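PDB 4JJA: conserved hypothetical exported protein from Bacteroides fragilis, which is of unproven function but is probably a peptidoglycan beta-N-acetylmuramidase. Local coordinates for residues F28-G33 with V107-V112; V6-E11 with D141-N146. All coordinates share one frame; numbering follows the deposited sequence.

Contact 1. Residues F28-G33 with V107-V112; sequences FSNHTG and VDIQDV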
loop_
_atom_site.group_PDB
_atom_site.type_symbol
_atom_site.label_atom_id
_atom_site.label_comp_id
_atom_site.label_asym_id
_atom_site.label_seq_id
_atom_site.Cartn_x
_atom_site.Cartn_y
_atom_site.Cartn_z
ATOM N N PHE A 28 -6.802 10.702 -9.922
ATOM C CA PHE A 28 -6.063 10.410 -8.705
ATOM C C PHE A 28 -4.966 9.466 -9.092
ATOM O O PHE A 28 -5.222 8.321 -9.492
ATOM C CB PHE A 28 -6.949 9.806 -7.633
ATOM C CG PHE A 28 -6.200 9.304 -6.411
ATOM C CD1 PHE A 28 -5.516 10.168 -5.613
ATOM C CD2 PHE A 28 -6.217 7.969 -6.055
ATOM C CE1 PHE A 28 -4.840 9.704 -4.464
ATOM C CE2 PHE A 28 -5.553 7.497 -4.957
ATOM C CZ PHE A 28 -4.865 8.349 -4.170
ATOM N N SER A 29 -3.736 9.934 -8.993
ATOM C CA SER A 29 -2.589 9.169 -9.429
ATOM C C SER A 29 -1.306 9.776 -8.878
ATOM O O SER A 29 -1.341 10.714 -8.089
ATOM C CB SER A 29 -2.562 9.145 -10.971
ATOM O OG SER A 29 -1.614 8.247 -11.509
ATOM N N ASN A 30 -0.199 9.169 -9.307
ATOM C CA ASN A 30 1.137 9.669 -9.005
ATOM C C ASN A 30 2.051 9.228 -10.135
ATOM O O ASN A 30 1.582 8.841 -11.206
ATOM C CB ASN A 30 1.606 9.251 -7.592
ATOM C CG ASN A 30 1.854 7.773 -7.458
ATOM O OD1 ASN A 30 1.762 7.031 -8.441
ATOM N ND2 ASN A 30 2.195 7.343 -6.228
ATOM N N HIS A 31 3.356 9.198 -9.887
ATOM C CA HIS A 31 4.294 8.852 -10.916
ATOM C C HIS A 31 4.184 7.423 -11.428
ATOM O O HIS A 31 4.786 7.107 -12.439
ATOM C CB HIS A 31 5.733 9.089 -10.398
ATOM C CG HIS A 31 6.104 8.153 -9.307
ATOM N ND1 HIS A 31 5.532 8.208 -8.059
ATOM C CD2 HIS A 31 6.885 7.048 -9.328
ATOM C CE1 HIS A 31 5.974 7.182 -7.344
ATOM N NE2 HIS A 31 6.798 6.474 -8.092
ATOM N N THR A 32 3.462 6.562 -10.708
ATOM C CA THR A 32 3.298 5.186 -11.179
ATOM C C THR A 32 2.183 5.037 -12.215
ATOM O O THR A 32 2.065 3.964 -12.807
ATOM C CB THR A 32 2.994 4.210 -10.014
ATOM O OG1 THR A 32 1.714 4.549 -9.415
ATOM C CG2 THR A 32 4.125 4.231 -8.971
ATOM N N GLY A 33 1.385 6.087 -12.425
ATOM C CA GLY A 33 0.203 5.999 -13.304
ATOM C C GLY A 33 0.551 6.196 -14.746
ATOM O O GLY A 33 -0.063 7.018 -15.437
ATOM N N VAL A 107 -9.195 6.750 -10.887
ATOM C CA VAL A 107 -8.128 6.231 -10.050
ATOM C C VAL A 107 -7.197 5.361 -10.916
ATOM O O VAL A 107 -7.629 4.420 -11.568
ATOM C CB VAL A 107 -8.700 5.386 -8.911
ATOM C CG1 VAL A 107 -7.565 4.660 -8.128
ATOM C CG2 VAL A 107 -9.631 6.210 -8.002
ATOM N N ASP A 108 -5.917 5.711 -10.922
ATOM C CA ASP A 108 -4.908 4.910 -11.633
ATOM C C ASP A 108 -3.595 5.031 -10.896
ATOM O O ASP A 108 -2.849 5.967 -11.121
ATOM C CB ASP A 108 -4.743 5.299 -13.119
ATOM C CG ASP A 108 -3.823 4.320 -13.884
ATOM O OD1 ASP A 108 -3.841 3.067 -13.600
ATOM O OD2 ASP A 108 -3.044 4.791 -14.777
ATOM N N ILE A 109 -3.311 4.064 -10.033
ATOM C CA ILE A 109 -2.176 4.215 -9.151
ATOM C C ILE A 109 -1.728 2.849 -8.727
ATOM O O ILE A 109 -2.572 1.968 -8.532
ATOM C CB ILE A 109 -2.516 5.134 -7.936
ATOM C CG1 ILE A 109 -1.246 5.644 -7.224
ATOM C CG2 ILE A 109 -3.530 4.490 -6.957
ATOM C CD1 ILE A 109 -1.554 6.768 -6.247
ATOM N N GLN A 110 -0.420 2.687 -8.558
ATOM C CA GLN A 110 0.164 1.380 -8.189
ATOM C C GLN A 110 0.345 1.278 -6.676
ATOM O O GLN A 110 1.159 1.997 -6.083
ATOM C CB GLN A 110 1.497 1.150 -8.907
ATOM C CG GLN A 110 2.101 -0.210 -8.607
ATOM C CD GLN A 110 1.211 -1.349 -9.090
ATOM O OE1 GLN A 110 0.993 -1.502 -10.286
ATOM N NE2 GLN A 110 0.688 -2.141 -8.164
ATOM N N ASP A 111 -0.360 0.302 -6.074
ATOM C CA ASP A 111 -0.363 -0.004 -4.667
ATOM C C ASP A 111 0.573 -1.194 -4.367
ATOM O O ASP A 111 0.990 -1.911 -5.283
ATOM C CB ASP A 111 -1.839 -0.396 -4.282
ATOM C CG ASP A 111 -2.003 -0.689 -2.852
ATOM O OD1 ASP A 111 -1.500 0.099 -2.032
ATOM O OD2 ASP A 111 -2.611 -1.752 -2.530
ATOM N N VAL A 112 0.816 -1.496 -3.081
ATOM C CA VAL A 112 1.621 -2.663 -2.691
ATOM C C VAL A 112 0.906 -3.687 -1.816
ATOM O O VAL A 112 1.484 -4.685 -1.451
ATOM C CB VAL A 112 2.967 -2.250 -2.064
ATOM C CG1 VAL A 112 3.774 -1.366 -3.049
ATOM C CG2 VAL A 112 2.760 -1.528 -0.783
HETATM O O HOH W 1 2.838 4.345 -6.030
HETATM O O HOH W 2 -1.727 5.191 -17.017
#
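T32 reaches across to the neighbouring loop with its hydroxyl and takes the backbone N-H of Q110, N to OG1 3.0 Å. The same OG1 gives its proton to the side-chain carbonyl of N30, 2.7 Å from OD1 and in the plane of that amide, so the hydroxyl is fixed from two directions. OD1 is gripped a second time by the backbone N of T32, which comes from above the amide plane, the bond that makes this an Asx turn. Further back, S29 OG donates to D108 O at 2.6 Å, reached with OG swung opposite the backbone N of S29 (chi1 -170°); H39 also bonds to OG. The last bond, D108 N to F28 O at 3.1 Å, is almost straight and continues the parallel pairing of F28 with V107. Between these polar links sits I109: its side chain crosses that of N30 at about a right angle, CG1 3.5 Å from OD1 and CD1 on CG and ND2, and its CG2 comes 4.1 Å from F28 CE2. V107 CG1 meets the edge of the F28 ring, which also touches S122 and L126 of helix 119-132. A water joins N30 ND2 to Q110 O, and E58 takes another bond from ND2. Two adjacent parallel strands, 24-28 and 104-107, thus have their loops stitched together at their C-terminal ends, where Rossmann-like folds usually place functional loops.

Contact 2. Residues V6-E11 with D141-N146; sequences VIIGAE and DRPNPN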
loop_
_atom_site.group_PDB
_atom_site.type_symbol
_atom_site.label_atom_id
_atom_site.label_comp_id
_atom_site.label_asym_id
_atom_site.label_seq_id
_atom_site.Cartn_x
_atom_site.Cartn_y
_atom_site.Cartn_z
ATOM N N VAL A 6 0.240 -9.530 -17.958
ATOM C CA VAL A 6 -0.856 -8.719 -17.431
ATOM C C VAL A 6 -1.102 -7.524 -18.328
ATOM O O VAL A 6 -0.169 -6.855 -18.728
ATOM C CB VAL A 6 -0.560 -8.241 -15.986
ATOM C CG1 VAL A 6 -1.616 -7.239 -15.559
ATOM C CG2 VAL A 6 -0.538 -9.415 -15.040
ATOM N N ILE A 7 -2.369 -7.241 -18.592
ATOM C CA ILE A 7 -2.751 -6.014 -19.292
ATOM C C ILE A 7 -3.518 -5.189 -18.248
ATOM O O ILE A 7 -4.623 -5.531 -17.827
ATOM C CB ILE A 7 -3.630 -6.291 -20.531
ATOM C CG1 ILE A 7 -2.949 -7.238 -21.501
ATOM C CG2 ILE A 7 -4.056 -4.998 -21.213
ATOM C CD1 ILE A 7 -3.858 -7.714 -22.654
ATOM N N ILE A 8 -2.922 -4.095 -17.820
ATOM C CA ILE A 8 -3.545 -3.271 -16.792
ATOM C C ILE A 8 -4.764 -2.540 -17.369
ATOM O O ILE A 8 -4.938 -2.423 -18.593
ATOM C CB ILE A 8 -2.561 -2.275 -16.172
ATOM C CG1 ILE A 8 -2.076 -1.255 -17.202
ATOM C CG2 ILE A 8 -1.391 -3.014 -15.450
ATOM C CD1 ILE A 8 -1.254 -0.108 -16.595
ATOM N N GLY A 9 -5.635 -2.055 -16.492
ATOM C CA GLY A 9 -6.829 -1.346 -16.906
ATOM C C GLY A 9 -6.494 -0.189 -17.858
ATOM O O GLY A 9 -7.187 0.015 -18.841
ATOM N N ALA A 10 -5.482 0.616 -17.508
ATOM C CA ALA A 10 -5.192 1.842 -18.266
ATOM C C ALA A 10 -4.781 1.560 -19.705
ATOM O O ALA A 10 -4.930 2.434 -20.561
ATOM C CB ALA A 10 -4.153 2.679 -17.568
ATOM N N GLU A 11 -4.278 0.370 -20.010
ATOM C CA GLU A 11 -3.900 -0.005 -21.374
ATOM C C GLU A 11 -5.100 -0.265 -22.262
ATOM O O GLU A 11 -4.988 -0.248 -23.493
ATOM C CB GLU A 11 -3.074 -1.297 -21.341
ATOM C CG GLU A 11 -1.698 -1.138 -20.814
ATOM C CD GLU A 11 -0.948 -2.459 -20.789
ATOM O OE1 GLU A 11 -1.083 -3.203 -19.803
ATOM O OE2 GLU A 11 -0.244 -2.766 -21.789
ATOM N N ASP A 141 -7.733 -0.638 -13.062
ATOM C CA ASP A 141 -7.114 -1.454 -12.021
ATOM C C ASP A 141 -5.681 -1.806 -12.371
ATOM O O ASP A 141 -5.320 -1.935 -13.570
ATOM C CB ASP A 141 -7.937 -2.713 -11.754
ATOM C CG ASP A 141 -8.034 -3.116 -10.301
ATOM O OD1 ASP A 141 -7.754 -2.308 -9.400
ATOM O OD2 ASP A 141 -8.506 -4.287 -10.105
ATOM N N ARG A 142 -4.862 -1.968 -11.344
ATOM C CA ARG A 142 -3.508 -2.479 -11.453
ATOM C C ARG A 142 -3.371 -3.633 -10.477
ATOM O O ARG A 142 -4.074 -3.702 -9.481
ATOM C CB ARG A 142 -2.452 -1.417 -11.182
ATOM C CG ARG A 142 -2.425 -0.325 -12.246
ATOM C CD ARG A 142 -1.328 0.700 -12.008
ATOM N NE ARG A 142 -1.444 1.754 -13.032
ATOM C CZ ARG A 142 -0.610 1.965 -14.027
ATOM N NH1 ARG A 142 0.512 1.259 -14.145
ATOM N NH2 ARG A 142 -0.884 2.924 -14.901
ATOM N N PRO A 143 -2.442 -4.540 -10.758
ATOM C CA PRO A 143 -2.239 -5.656 -9.849
ATOM C C PRO A 143 -1.827 -5.272 -8.448
ATOM O O PRO A 143 -1.233 -4.219 -8.255
ATOM C CB PRO A 143 -1.105 -6.472 -10.521
ATOM C CG PRO A 143 -1.263 -6.179 -11.952
ATOM C CD PRO A 143 -1.630 -4.707 -11.974
ATOM N N ASN A 144 -2.155 -6.148 -7.503
ATOM C CA ASN A 144 -1.584 -6.084 -6.171
ATOM C C ASN A 144 -0.388 -7.025 -6.173
ATOM O O ASN A 144 -0.582 -8.228 -6.342
ATOM C CB ASN A 144 -2.642 -6.515 -5.152
ATOM C CG ASN A 144 -2.144 -6.499 -3.728
ATOM O OD1 ASN A 144 -0.935 -6.382 -3.479
ATOM N ND2 ASN A 144 -3.083 -6.690 -2.785
ATOM N N PRO A 145 0.853 -6.517 -5.997
ATOM C CA PRO A 145 2.004 -7.415 -6.027
ATOM C C PRO A 145 2.036 -8.392 -4.858
ATOM O O PRO A 145 2.753 -9.371 -4.891
ATOM C CB PRO A 145 3.189 -6.453 -5.981
ATOM C CG PRO A 145 2.649 -5.248 -5.230
ATOM C CD PRO A 145 1.235 -5.115 -5.702
ATOM N N ASN A 146 1.252 -8.092 -3.819
ATOM C CA ASN A 146 1.028 -8.957 -2.665
ATOM C C ASN A 146 -0.426 -9.489 -2.661
ATOM O O ASN A 146 -0.996 -9.771 -1.613
ATOM C CB ASN A 146 1.383 -8.215 -1.355
ATOM C CG ASN A 146 2.870 -8.131 -1.154
ATOM O OD1 ASN A 146 3.551 -9.178 -1.127
ATOM N ND2 ASN A 146 3.386 -6.931 -0.895
HETATM O O HOH W 3 -4.346 0.685 -14.963
#
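G9 and D141 run closest, their CA atoms 4.9 Å apart, and the backbone N of G9 donates to D141 O in the carbonyl plane, 2.9 Å with an N-H...O angle of 164°. G9, with no side chain on the side that faces D141 N, lets the two backbones come this close. A water extends the link, accepting from A10 N and lying within bonding distance of the D141 carbonyl. The side chain of I8 does most of the covering. With chi1 at 64°, CG1 stands between the backbone N and the carbonyl carbon, and the extended chi2 sends CD1 out over one face of the R142 guanidinium, 3.3 Å from NH1 and 3.4 Å from CZ. The methyl is displaced toward the rim of the group rather than centred on it. I8 CG2 turns to the ring of P143 instead, 3.9 Å from CD, while V6 CG1 slides past the same ring at 3.8 Å from CG. The residues before helix 13-20 are thereby laid across the loop that leaves strand 136-140, an inner strand of the parallel Rossmann-like sheet. R142, extended from CG to NE, is held in place beneath I8 CD1 by polar partners beyond the two segments: NE forms a salt bridge to D108 and NH2 bonds to M34 O. D141 turns its carboxylate away from I8 and G9, to the hydroxyls of Y368 and T175 and to the backbone N of G177. Within 6-11, the backbone N of E11 bonds back to I8 O at 3.2 Å.

Segments 28-33, 107-112 and 141-146 follow the neighbouring parallel strands 24-28, 104-107 and 136-140, whereas 6-11 comes from the N-terminal loop before helix 13-20; the contact centres lie about 10 Å apart. Segments 107-112 and 141-146 touch directly: R142 NE forms a salt bridge to D108 OD1 at 2.8 Å, and Q110 NE2 probably hydrogen-bonds to P143 O, also at 2.8 Å. D111 O packs 3.2 Å from P145 CD. R142 NH1 lies 3.4 Å from T32 O, so the arginine covered by I8 in contact 2 also touches segment 28-33. In sequence, contact 1 is nested within the loop closed by contact 2. No ligand marks an active site here, and neither contact can be assigned a catalytic role.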